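PDB 3QVL: putative hydantoin racemase from Klebsiella pneumoniae subsp. pneumoniae, which interconverts the enantiomers of allantoin and probably also racemises other 5-monosubstituted hydantoins, as do its relatives in the HyuE racemase family. Local coordinates for residues 43-46 with 50-53. Numbering follows the deposited sequence.
Sequences PSIE and DEAI. With 5HY ([(4R)-2,5-dioxoimidazolidin-4-yl]acetic acid), chain C.
One wall of the hydantoin pocket is the loop between strand 31-36 and helix 48-68, and within it Ile45 packs on Asp50 and Glu51, and Glu46 on Asp50, in the helix's first turn. The main polar link runs from Glu46 N to Asp50 OD2, 2.8 Å long with an N-H...O angle of 151°; it uses the anti lone pair, the one turned away from OD1. Asp50 CG stands anti to its own carbonyl carbon (chi1 -66°), which swings the carboxylate back toward the loop. A water joins the same two residues, donating to Glu46 O and, at 2.7 Å, to Asp50 OD2. Lys233 of the second subunit also pairs with this oxygen, and it reaches Glu46 OE1 and Ser44 O as well. Its positive charge probably offsets the two carboxylates, whose atoms Glu46 OE1 and Asp50 OD2 lie 4.7 Å apart, and the acceptor pair Ser44 O and Asp50 OD2 at 3.5 Å.

In this two-domain Asp/Glu/hydantoin racemase fold, the loop meets the ligand through backbone atoms: Ile45 N donates to 5HY OAB over 2.9 Å, and Ile45 O accepts from the ring nitrogen N of 5HY at 177°. Both bonds are nearly straight, so the loop's backbone N-H and C=O pair with the adjacent C=O and N-H of the ring's ureido group. On the helix side, Ile45 CG2, anti to its backbone N, meets Glu51 CG at 3.5 Å where the two side chains cross at about a right angle, while Ile45 CA rests 3.7 Å from Asp50 CB.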
loop_
_atom_site.group_PDB
_atom_site.type_symbol
_atom_site.label_atom_id
_atom_site.label_comp_id
_atom_site.label_asym_id
_atom_site.label_seq_id
_atom_site.Cartn_x
_atom_site.Cartn_y
_atom_site.Cartn_z
ATOM N N PRO A 43 -30.372 -18.501 7.249
ATOM C CA PRO A 43 -30.832 -17.814 8.467
ATOM C C PRO A 43 -29.827 -16.814 9.050
ATOM O O PRO A 43 -30.233 -15.821 9.653
ATOM C CB PRO A 43 -31.068 -18.965 9.452
ATOM C CG PRO A 43 -31.328 -20.145 8.589
ATOM C CD PRO A 43 -30.417 -19.966 7.415
ATOM N N SER A 44 -28.536 -17.088 8.880
ATOM C CA SER A 44 -27.479 -16.162 9.285
ATOM C C SER A 44 -26.260 -16.324 8.385
ATOM O O SER A 44 -26.019 -17.401 7.837
ATOM C CB SER A 44 -27.094 -16.363 10.755
ATOM O OG SER A 44 -26.490 -17.625 10.966
ATOM N N ILE A 45 -25.495 -15.246 8.240
ATOM C CA ILE A 45 -24.339 -15.236 7.350
ATOM C C ILE A 45 -23.047 -15.341 8.158
ATOM O O ILE A 45 -22.669 -14.411 8.876
ATOM C CB ILE A 45 -24.340 -13.990 6.437
ATOM C CG1 ILE A 45 -25.659 -13.909 5.660
ATOM C CG2 ILE A 45 -23.165 -14.036 5.471
ATOM C CD1 ILE A 45 -26.092 -12.501 5.318
ATOM N N GLU A 46 -22.387 -16.490 8.035
ATOM C CA GLU A 46 -21.225 -16.824 8.855
ATOM C C GLU A 46 -20.094 -17.418 8.018
ATOM O O GLU A 46 -19.528 -18.456 8.367
ATOM C CB GLU A 46 -21.626 -17.803 9.964
ATOM C CG GLU A 46 -22.661 -17.261 10.942
ATOM C CD GLU A 46 -23.134 -18.298 11.941
ATOM O OE1 GLU A 46 -23.432 -19.440 11.530
ATOM O OE2 GLU A 46 -23.218 -17.965 13.142
ATOM N N ASP A 50 -22.140 -18.693 2.871
ATOM C CA ASP A 50 -23.347 -17.983 3.290
ATOM C C ASP A 50 -23.511 -16.657 2.546
ATOM O O ASP A 50 -24.620 -16.299 2.147
ATOM C CB ASP A 50 -23.332 -17.731 4.802
ATOM C CG ASP A 50 -23.408 -19.012 5.620
ATOM O OD1 ASP A 50 -23.779 -20.073 5.071
ATOM O OD2 ASP A 50 -23.096 -18.950 6.829
ATOM N N GLU A 51 -22.401 -15.941 2.361
ATOM C CA GLU A 51 -22.399 -14.654 1.656
ATOM C C GLU A 51 -22.847 -14.763 0.202
ATOM O O GLU A 51 -23.593 -13.910 -0.285
ATOM C CB GLU A 51 -21.017 -13.999 1.712
ATOM C CG GLU A 51 -20.713 -13.296 3.019
ATOM C CD GLU A 51 -19.974 -11.991 2.821
ATOM O OE1 GLU A 51 -18.961 -11.970 2.090
ATOM O OE2 GLU A 51 -20.413 -10.980 3.401
ATOM N N ALA A 52 -22.385 -15.809 -0.484
ATOM C CA ALA A 52 -22.734 -16.045 -1.885
ATOM C C ALA A 52 -24.233 -16.287 -2.054
ATOM O O ALA A 52 -24.841 -15.803 -3.011
ATOM C CB ALA A 52 -21.933 -17.211 -2.447
ATOM N N ILE A 53 -24.816 -17.033 -1.117
ATOM C CA ILE A 53 -26.258 -17.279 -1.096
ATOM C C ILE A 53 -27.014 -15.983 -0.802
ATOM O O ILE A 53 -27.983 -15.650 -1.492
ATOM C CB ILE A 53 -26.633 -18.378 -0.068
ATOM C CG1 ILE A 53 -26.077 -19.733 -0.516
ATOM C CG2 ILE A 53 -28.150 -18.460 0.119
ATOM C CD1 ILE A 53 -26.148 -20.813 0.540
HETATM C C 5HY C . -24.521 -9.680 9.718
HETATM N N 5HY C . -23.945 -11.874 9.331
HETATM O O 5HY C . -24.498 -8.465 9.907
HETATM C CA 5HY C . -23.305 -10.557 9.448
HETATM C CB 5HY C . -22.266 -10.510 10.590
HETATM C CG 5HY C . -22.811 -10.696 12.015
HETATM O OAB 5HY C . -26.076 -12.624 9.379
HETATM N NAF 5HY C . -25.619 -10.431 9.689
HETATM C CAI 5HY C . -25.265 -11.701 9.454
HETATM O OD1 5HY C . -21.958 -10.875 12.910
HETATM O OD2 5HY C . -24.046 -10.642 12.198
HETATM O O HOH W 1 -21.061 -20.677 7.490
#